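Local coordinates for protein angiotensin-converting enzyme (Anopheles gambiae, PDB 6S1Y) that probably cleaves dipeptides from the C-terminal end of peptide substrates as a zinc-dependent metallopeptidase of the angiotensin-converting enzyme family, at residues 334-339 with 367-372; 27-32 with 57-62. All coordinates share one frame; numbering follows the deposited sequence.

In the fold
Both contacts lie toward the surface of this mostly helical enzyme, on the same side of the chain's centre, with their own centres about 17 Å apart. Contact 2 pairs helix 12-42 with helix 46-70; contact 1 joins the turn of a small hairpin to the chain leaving helix 349-368, which carries the zinc ligands His-357 and His-361. They meet directly at Phe-334, whose backbone O lies 2.8 Å from Gln-27 NE2 in a probable hydrogen bond and whose CZ packs 3.6 Å from Lys-30 CE. The Lys-30 side chain of contact 2 stays about 12 Å from the bound gamma-glutamyl ligand, and no residue of either contact is among those lining its pocket.

Contact 1. Residues 334-339 with 367-372; sequences FAIDDV and QYQHQP
The side-chain amide of Gln-369 docks on Asp-337 through two hydrogen bonds, and nearly all of the tight packing in this contact is concentrated there. OE1 of Gln-369 accepts the backbone N-H of Asp-337 at 3.0 Å in an almost straight bond, the donor tilted 15° from the carbonyl plane. NE2 of Gln-369 donates a hydrogen bond to OD1 of Asp-337 at 2.8 Å, with the oxygen in the plane of the amide. Carboxylate and amide are nearly coplanar, and with both ends of the amide engaged its rotation is fixed. The chain of Gln-369 runs extended beyond CG (chi2 175°), which carries the amide across to the other segment. Arg-376 touches Gln-369 and hydrogen-bonds to the backbone O of Ala-335, while Leu-366 of helix 349-368 touches the Asp-337 side chain.

Residues 334-338 belong to the loop joining strands 329-332 and 339-342 of an antiparallel hairpin, and Val-339 begins the second strand. Tyr-368 to Gln-371 make a type I beta turn where the chain leaves helix 349-368, the helix bearing the HExxH zinc motif. The turn is closed by Gln-371 N bonding to Tyr-368 O, and Gln-369 projects from it toward the hairpin.

Ile-336 marks the looser, exposed side: its side chain crosses that of Gln-369 at about a right angle, with CD1 no nearer than 4.1 Å to OE1 of Gln-369.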
loop_
_atom_site.group_PDB
_atom_site.type_symbol
_atom_site.label_atom_id
_atom_site.label_comp_id
_atom_site.label_asym_id
_atom_site.label_seq_id
_atom_site.Cartn_x
_atom_site.Cartn_y
_atom_site.Cartn_z
ATOM N N PHE A 334 20.243 0.495 -5.594
ATOM C CA PHE A 334 21.042 1.716 -5.684
ATOM C C PHE A 334 22.351 1.462 -6.427
ATOM O O PHE A 334 23.407 1.980 -6.066
ATOM C CB PHE A 334 21.297 2.301 -4.289
ATOM C CG PHE A 334 20.037 2.677 -3.558
ATOM C CD1 PHE A 334 19.468 3.925 -3.729
ATOM C CD2 PHE A 334 19.402 1.771 -2.722
ATOM C CE1 PHE A 334 18.297 4.269 -3.072
ATOM C CE2 PHE A 334 18.235 2.113 -2.070
ATOM C CZ PHE A 334 17.687 3.365 -2.245
ATOM N N ALA A 335 22.279 0.632 -7.460
ATOM C CA ALA A 335 23.371 0.434 -8.405
ATOM C C ALA A 335 22.815 0.806 -9.774
ATOM O O ALA A 335 22.156 1.841 -9.910
ATOM C CB ALA A 335 23.890 -0.998 -8.364
ATOM N N ILE A 336 23.031 -0.028 -10.786
ATOM C CA ILE A 336 22.391 0.168 -12.086
ATOM C C ILE A 336 21.703 -1.133 -12.472
ATOM O O ILE A 336 22.346 -2.189 -12.529
ATOM C CB ILE A 336 23.383 0.598 -13.178
ATOM C CG1 ILE A 336 23.968 1.981 -12.881
ATOM C CG2 ILE A 336 22.684 0.651 -14.517
ATOM C CD1 ILE A 336 22.906 3.098 -12.801
ATOM N N ASP A 337 20.396 -1.059 -12.712
ATOM C CA ASP A 337 19.585 -2.181 -13.169
ATOM C C ASP A 337 19.501 -3.313 -12.164
ATOM O O ASP A 337 18.984 -4.384 -12.495
ATOM C CB ASP A 337 20.099 -2.720 -14.514
ATOM C CG ASP A 337 19.866 -1.734 -15.650
ATOM O OD1 ASP A 337 19.354 -0.628 -15.352
ATOM O OD2 ASP A 337 20.177 -2.059 -16.821
ATOM N N ASP A 338 19.971 -3.131 -10.932
ATOM C CA ASP A 338 19.764 -4.172 -9.923
ATOM C C ASP A 338 18.495 -3.793 -9.165
ATOM O O ASP A 338 18.518 -2.972 -8.230
ATOM C CB ASP A 338 20.964 -4.342 -9.009
ATOM C CG ASP A 338 20.800 -5.531 -8.058
ATOM O OD1 ASP A 338 19.761 -6.237 -8.138
ATOM O OD2 ASP A 338 21.709 -5.745 -7.214
ATOM N N VAL A 339 17.386 -4.383 -9.600
ATOM C CA VAL A 339 16.059 -4.123 -9.062
ATOM C C VAL A 339 15.350 -5.462 -8.960
ATOM O O VAL A 339 15.482 -6.310 -9.854
ATOM C CB VAL A 339 15.273 -3.125 -9.947
ATOM C CG1 VAL A 339 15.926 -1.739 -9.896
ATOM C CG2 VAL A 339 15.178 -3.619 -11.383
ATOM N N GLN A 367 13.450 4.524 -13.663
ATOM C CA GLN A 367 13.347 5.843 -14.281
ATOM C C GLN A 367 14.206 6.891 -13.582
ATOM O O GLN A 367 14.593 7.880 -14.213
ATOM C CB GLN A 367 11.890 6.316 -14.298
ATOM C CG GLN A 367 11.012 5.553 -15.271
ATOM C CD GLN A 367 11.379 5.839 -16.722
ATOM O OE1 GLN A 367 11.655 6.979 -17.083
ATOM N NE2 GLN A 367 11.374 4.805 -17.551
ATOM N N TYR A 368 14.497 6.737 -12.293
ATOM C CA TYR A 368 15.281 7.755 -11.603
ATOM C C TYR A 368 16.648 7.255 -11.131
ATOM O O TYR A 368 17.333 7.969 -10.395
ATOM C CB TYR A 368 14.479 8.360 -10.433
ATOM C CG TYR A 368 14.060 7.464 -9.268
ATOM C CD1 TYR A 368 14.973 6.645 -8.605
ATOM C CD2 TYR A 368 12.750 7.503 -8.777
ATOM C CE1 TYR A 368 14.580 5.853 -7.515
ATOM C CE2 TYR A 368 12.350 6.717 -7.697
ATOM C CZ TYR A 368 13.267 5.905 -7.062
ATOM O OH TYR A 368 12.868 5.140 -5.985
ATOM N N GLN A 369 17.079 6.074 -11.573
ATOM C CA GLN A 369 18.344 5.524 -11.098
ATOM C C GLN A 369 19.559 6.325 -11.557
ATOM O O GLN A 369 20.641 6.141 -10.988
ATOM C CB GLN A 369 18.489 4.073 -11.538
ATOM C CG GLN A 369 18.575 3.841 -13.026
ATOM C CD GLN A 369 18.828 2.379 -13.343
ATOM O OE1 GLN A 369 19.101 1.582 -12.444
ATOM N NE2 GLN A 369 18.736 2.017 -14.611
ATOM N N HIS A 370 19.407 7.211 -12.544
ATOM C CA HIS A 370 20.486 8.101 -12.954
ATOM C C HIS A 370 20.660 9.289 -12.019
ATOM O O HIS A 370 21.601 10.065 -12.201
ATOM C CB HIS A 370 20.219 8.633 -14.363
ATOM C CG HIS A 370 19.056 9.570 -14.420
ATOM N ND1 HIS A 370 17.770 9.142 -14.687
ATOM C CD2 HIS A 370 18.972 10.904 -14.186
ATOM C CE1 HIS A 370 16.949 10.181 -14.647
ATOM N NE2 HIS A 370 17.652 11.260 -14.340
ATOM N N GLN A 371 19.772 9.475 -11.053
ATOM C CA GLN A 371 19.867 10.617 -10.156
ATOM C C GLN A 371 20.860 10.341 -9.030
ATOM O O GLN A 371 21.240 9.195 -8.790
ATOM C CB GLN A 371 18.496 10.941 -9.563
ATOM C CG GLN A 371 17.429 11.338 -10.582
ATOM C CD GLN A 371 17.240 12.849 -10.715
ATOM O OE1 GLN A 371 17.827 13.634 -9.985
ATOM N NE2 GLN A 371 16.404 13.249 -11.658
ATOM N N PRO A 372 21.302 11.379 -8.327
ATOM C CA PRO A 372 22.061 11.151 -7.094
ATOM C C PRO A 372 21.219 10.394 -6.076
ATOM O O PRO A 372 19.984 10.432 -6.097
ATOM C CB PRO A 372 22.402 12.563 -6.605
ATOM C CG PRO A 372 21.481 13.467 -7.349
ATOM C CD PRO A 372 21.165 12.807 -8.647
#

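Contact 2. Residues 27-32 with 57-62; sequences QQTKAH and ADFAEV
Thr-29 and Phe-59 mark the closest backbone approach of two antiparallel helical segments, with their CA atoms 5.4 Å apart. The local axes of 27-32 and 57-62 come within 8.9 Å and cross at -161°. The small side chain of Thr-29 suits this close spacing, and no hydrogen bond links the two segments.

Thr-29 points at the facing helix and meets two residues one turn apart there. Its methyl CG2 reaches CG2 of Val-62 tip to tip at 3.5 Å. Its hydroxyl OG1 comes to the edge of the Phe-59 ring, near the ring plane, 3.4 Å from CD1 of Phe-59. The same oxygen lies 3.6 Å from CG1 of Val-62. A chi1 of 55° turns OG1 back along its own helix, within weak hydrogen-bonding reach of the backbone O atoms of Arg-25 and Tyr-26, which would have to share its one proton.

CG of Phe-59 is anti to the backbone N (chi1 172°), which sends the ring alongside Lys-30, both side chains pointing the same way. The ring rests on the backbone and first carbons of Lys-30: N of Lys-30 is 3.6 Å from CD1 of Phe-59 and its CB 3.7 Å from CE1. Tyr-26, one turn before Lys-30 on helix 12-42, adds an edge-to-face ring contact with Phe-59. Toward the margin, His-32 and Asp-58 face each other without a salt bridge, ND1 of His-32 being 4.8 Å from OD2 of Asp-58. Helices 12-42 and 46-70, joined by a short connection, thus form an antiparallel helical hairpin, consistent with the N-terminal helices that make a lid over the active-site cleft in angiotensin-converting enzymes.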
loop_
_atom_site.group_PDB
_atom_site.type_symbol
_atom_site.label_atom_id
_atom_site.label_comp_id
_atom_site.label_asym_id
_atom_site.label_seq_id
_atom_site.Cartn_x
_atom_site.Cartn_y
_atom_site.Cartn_z
ATOM N N GLN A 27 25.865 6.386 -1.053
ATOM C CA GLN A 27 25.233 5.386 -1.905
ATOM C C GLN A 27 25.789 3.986 -1.661
ATOM O O GLN A 27 25.037 3.000 -1.651
ATOM C CB GLN A 27 25.409 5.781 -3.370
ATOM C CG GLN A 27 24.931 4.743 -4.344
ATOM C CD GLN A 27 24.904 5.260 -5.763
ATOM O OE1 GLN A 27 25.120 6.443 -6.011
ATOM N NE2 GLN A 27 24.621 4.376 -6.702
ATOM N N GLN A 28 27.100 3.873 -1.450
ATOM C CA GLN A 28 27.699 2.550 -1.319
ATOM C C GLN A 28 27.311 1.874 -0.007
ATOM O O GLN A 28 27.002 0.673 0.001
ATOM C CB GLN A 28 29.218 2.656 -1.470
ATOM C CG GLN A 28 29.602 3.094 -2.886
ATOM C CD GLN A 28 31.100 3.093 -3.149
ATOM O OE1 GLN A 28 31.830 2.203 -2.696
ATOM N NE2 GLN A 28 31.566 4.094 -3.898
ATOM N N THR A 29 27.306 2.604 1.110
ATOM C CA THR A 29 26.884 1.961 2.347
ATOM C C THR A 29 25.375 1.730 2.359
ATOM O O THR A 29 24.912 0.740 2.935
ATOM C CB THR A 29 27.320 2.770 3.576
ATOM O OG1 THR A 29 26.831 4.113 3.474
ATOM C CG2 THR A 29 28.833 2.776 3.685
ATOM N N LYS A 30 24.593 2.599 1.708
ATOM C CA LYS A 30 23.160 2.343 1.661
ATOM C C LYS A 30 22.865 1.099 0.833
ATOM O O LYS A 30 21.947 0.332 1.158
ATOM C CB LYS A 30 22.388 3.534 1.101
ATOM C CG LYS A 30 20.899 3.488 1.494
ATOM C CD LYS A 30 20.036 4.401 0.618
ATOM C CE LYS A 30 18.562 4.416 1.059
ATOM N NZ LYS A 30 18.223 5.673 1.821
ATOM N N ALA A 31 23.647 0.869 -0.221
ATOM C CA ALA A 31 23.490 -0.353 -0.999
ATOM C C ALA A 31 23.879 -1.562 -0.172
ATOM O O ALA A 31 23.150 -2.551 -0.128
ATOM C CB ALA A 31 24.321 -0.281 -2.279
ATOM N N HIS A 32 25.027 -1.501 0.503
ATOM C CA HIS A 32 25.420 -2.610 1.367
ATOM C C HIS A 32 24.320 -2.906 2.378
ATOM O O HIS A 32 23.994 -4.063 2.645
ATOM C CB HIS A 32 26.739 -2.281 2.071
ATOM C CG HIS A 32 27.266 -3.394 2.921
ATOM N ND1 HIS A 32 27.286 -3.334 4.300
ATOM C CD2 HIS A 32 27.775 -4.605 2.589
ATOM C CE1 HIS A 32 27.789 -4.457 4.781
ATOM N NE2 HIS A 32 28.093 -5.246 3.763
ATOM N N ALA A 57 23.743 -0.541 11.146
ATOM C CA ALA A 57 24.552 0.245 12.072
ATOM C C ALA A 57 25.690 0.940 11.337
ATOM O O ALA A 57 25.952 2.127 11.564
ATOM C CB ALA A 57 25.091 -0.648 13.188
ATOM N N ASP A 58 26.357 0.217 10.428
ATOM C CA ASP A 58 27.424 0.803 9.617
ATOM C C ASP A 58 26.920 2.010 8.844
ATOM O O ASP A 58 27.566 3.063 8.818
ATOM C CB ASP A 58 27.982 -0.232 8.637
ATOM C CG ASP A 58 28.711 -1.355 9.332
ATOM O OD1 ASP A 58 28.927 -1.245 10.560
ATOM O OD2 ASP A 58 29.065 -2.348 8.647
ATOM N N PHE A 59 25.769 1.865 8.183
ATOM C CA PHE A 59 25.229 2.985 7.431
ATOM C C PHE A 59 24.892 4.140 8.360
ATOM O O PHE A 59 25.087 5.307 8.011
ATOM C CB PHE A 59 23.995 2.555 6.647
ATOM C CG PHE A 59 23.278 3.701 6.009
ATOM C CD1 PHE A 59 23.749 4.264 4.844
ATOM C CD2 PHE A 59 22.144 4.232 6.592
ATOM C CE1 PHE A 59 23.094 5.329 4.260
ATOM C CE2 PHE A 59 21.489 5.297 6.018
ATOM C CZ PHE A 59 21.963 5.842 4.847
ATOM N N ALA A 60 24.391 3.825 9.557
ATOM C CA ALA A 60 24.027 4.861 10.514
ATOM C C ALA A 60 25.234 5.723 10.866
ATOM O O ALA A 60 25.132 6.953 10.915
ATOM C CB ALA A 60 23.431 4.224 11.778
ATOM N N GLU A 61 26.383 5.090 11.109
ATOM C CA GLU A 61 27.624 5.831 11.313
ATOM C C GLU A 61 27.905 6.751 10.129
ATOM O O GLU A 61 28.078 7.958 10.290
ATOM C CB GLU A 61 28.785 4.860 11.523
ATOM C CG GLU A 61 28.877 4.280 12.916
ATOM C CD GLU A 61 29.887 3.139 13.012
ATOM O OE1 GLU A 61 30.968 3.236 12.394
ATOM O OE2 GLU A 61 29.593 2.139 13.706
ATOM N N VAL A 62 27.958 6.191 8.919
ATOM C CA VAL A 62 28.232 6.985 7.724
ATOM C C VAL A 62 27.320 8.207 7.669
ATOM O O VAL A 62 27.773 9.330 7.421
ATOM C CB VAL A 62 28.085 6.112 6.462
ATOM C CG1 VAL A 62 28.156 6.969 5.200
ATOM C CG2 VAL A 62 29.145 4.992 6.431
#